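Local coordinates for polyketide synthase associated protein 5 (Mycobacterium tuberculosis, PDB 1Q9J) that probably catalyses the final step of phthiocerol dimycocerosate synthesis, esterifying the two hydroxyls of phthiocerol-type alcohols with mycocerosic acids delivered by the mycocerosic acid synthase, at residues A[224-229]-A[408-413]. Residues are numbered along the deposited sequence; the frame is centred on the assembly and turned at random.
Sequences SDLMAF and SLLCTV
L226 and L410 are the nearest CA pair, 6.7 Å apart, between segments 224-229 and 408-413, which lie on helices 220-230 and 399-412, and no hydrogen bond links the two segments. The two leucines do much of the work. L226 holds CG anti to its own backbone N (chi1 -163°), which sends both methyls across to L410. There the branches divide the task: CD2 packs against the side chain, 3.5 Å from L410 CD2. CD1 meets the carbonyl oxygen, 3.2 Å from L410 O. One turn further along, F229 also reaches across to the other segment, where its ring meets V413: CZ sits 3.2 Å from V413 CG1, the methyl coming in obliquely. The V413 backbone carbonyl carbon lies above one face of that ring, offset toward the rim. Behind this apolar surface, S408 O takes two bonds from opposite faces of its plane, from C411 N and from T412 OG1 at 2.8 Å, tying together residues 408-412. This is an apolar helix-to-helix contact in the second of the protein's two related domains, away from the annotated sites. The leucines continue inward onto L388 of strand 387-393 in the six-stranded mixed sheet, with L237 and A244 of helix 237-253 beside them. F229 meets Y417 edge-to-face and touches V301, while V413 rests on I300, so helix 300-317 borders the other end of the contact.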
loop_
_atom_site.group_PDB
_atom_site.type_symbol
_atom_site.label_atom_id
_atom_site.label_comp_id
_atom_site.label_asym_id
_atom_site.label_seq_id
_atom_site.Cartn_x
_atom_site.Cartn_y
_atom_site.Cartn_z
ATOM N N SER A 224 16.553 15.718 -5.699
ATOM C CA SER A 224 17.213 16.664 -4.792
ATOM C C SER A 224 16.727 18.101 -4.959
ATOM O O SER A 224 16.695 18.875 -3.999
ATOM C CB SER A 224 18.730 16.615 -4.989
ATOM O OG SER A 224 19.230 15.354 -4.586
ATOM N N ASP A 225 16.355 18.444 -6.186
ATOM C CA ASP A 225 15.850 19.768 -6.520
ATOM C C ASP A 225 14.469 19.939 -5.915
ATOM O O ASP A 225 14.151 20.983 -5.347
ATOM C CB ASP A 225 15.754 19.921 -8.039
ATOM C CG ASP A 225 17.013 20.510 -8.652
ATOM O OD1 ASP A 225 18.134 20.070 -8.295
ATOM O OD2 ASP A 225 16.866 21.411 -9.508
ATOM N N LEU A 226 13.646 18.903 -6.047
ATOM C CA LEU A 226 12.294 18.954 -5.510
ATOM C C LEU A 226 12.361 18.909 -3.985
ATOM O O LEU A 226 11.547 19.535 -3.304
ATOM C CB LEU A 226 11.457 17.787 -6.052
ATOM C CG LEU A 226 9.935 17.909 -5.905
ATOM C CD1 LEU A 226 9.446 19.181 -6.573
ATOM C CD2 LEU A 226 9.260 16.692 -6.522
ATOM N N MET A 227 13.338 18.183 -3.446
ATOM C CA MET A 227 13.482 18.107 -1.995
ATOM C C MET A 227 13.922 19.445 -1.423
ATOM O O MET A 227 13.341 19.939 -0.451
ATOM C CB MET A 227 14.484 17.028 -1.598
ATOM C CG MET A 227 13.951 15.628 -1.762
ATOM S SD MET A 227 14.997 14.422 -0.962
ATOM C CE MET A 227 16.172 14.010 -2.292
ATOM N N ALA A 228 14.957 20.022 -2.024
ATOM C CA ALA A 228 15.465 21.314 -1.591
ATOM C C ALA A 228 14.305 22.307 -1.593
ATOM O O ALA A 228 14.136 23.066 -0.645
ATOM C CB ALA A 228 16.571 21.782 -2.526
ATOM N N PHE A 229 13.505 22.286 -2.656
ATOM C CA PHE A 229 12.354 23.175 -2.773
ATOM C C PHE A 229 11.369 22.851 -1.671
ATOM O O PHE A 229 10.606 23.709 -1.235
ATOM C CB PHE A 229 11.660 22.973 -4.116
ATOM C CG PHE A 229 10.345 23.688 -4.233
ATOM C CD1 PHE A 229 10.293 25.024 -4.609
ATOM C CD2 PHE A 229 9.155 23.026 -3.967
ATOM C CE1 PHE A 229 9.067 25.697 -4.723
ATOM C CE2 PHE A 229 7.926 23.689 -4.076
ATOM C CZ PHE A 229 7.884 25.028 -4.455
ATOM N N SER A 408 6.630 16.409 -15.341
ATOM C CA SER A 408 7.298 17.657 -15.684
ATOM C C SER A 408 6.998 18.766 -14.671
ATOM O O SER A 408 7.810 19.670 -14.471
ATOM C CB SER A 408 6.892 18.095 -17.097
ATOM O OG SER A 408 7.961 18.761 -17.766
ATOM N N LEU A 409 5.841 18.681 -14.021
ATOM C CA LEU A 409 5.448 19.688 -13.041
ATOM C C LEU A 409 6.316 19.651 -11.787
ATOM O O LEU A 409 6.535 20.682 -11.153
ATOM C CB LEU A 409 3.977 19.516 -12.662
ATOM C CG LEU A 409 3.332 20.622 -11.828
ATOM C CD1 LEU A 409 3.594 21.971 -12.457
ATOM C CD2 LEU A 409 1.834 20.361 -11.729
ATOM N N LEU A 410 6.816 18.472 -11.429
ATOM C CA LEU A 410 7.668 18.352 -10.251
ATOM C C LEU A 410 9.102 18.765 -10.561
ATOM O O LEU A 410 9.951 18.835 -9.664
ATOM C CB LEU A 410 7.650 16.914 -9.713
ATOM C CG LEU A 410 6.384 16.415 -9.009
ATOM C CD1 LEU A 410 6.584 14.973 -8.585
ATOM C CD2 LEU A 410 6.084 17.285 -7.795
ATOM N N CYS A 411 9.372 19.042 -11.833
ATOM C CA CYS A 411 10.714 19.442 -12.276
ATOM C C CYS A 411 10.749 20.919 -12.625
ATOM O O CYS A 411 11.816 21.506 -12.800
ATOM C CB CYS A 411 11.120 18.626 -13.504
ATOM S SG CYS A 411 10.986 16.840 -13.274
ATOM N N THR A 412 9.560 21.501 -12.717
ATOM C CA THR A 412 9.387 22.905 -13.046
ATOM C C THR A 412 9.347 23.776 -11.787
ATOM O O THR A 412 10.090 24.750 -11.666
ATOM C CB THR A 412 8.075 23.111 -13.835
ATOM O OG1 THR A 412 8.159 22.422 -15.087
ATOM C CG2 THR A 412 7.815 24.584 -14.083
ATOM N N VAL A 413 8.473 23.414 -10.855
ATOM C CA VAL A 413 8.299 24.159 -9.614
ATOM C C VAL A 413 9.582 24.480 -8.840
ATOM O O VAL A 413 9.760 25.604 -8.367
ATOM C CB VAL A 413 7.336 23.413 -8.668
ATOM C CG1 VAL A 413 7.010 24.284 -7.467
ATOM C CG2 VAL A 413 6.066 23.041 -9.414
#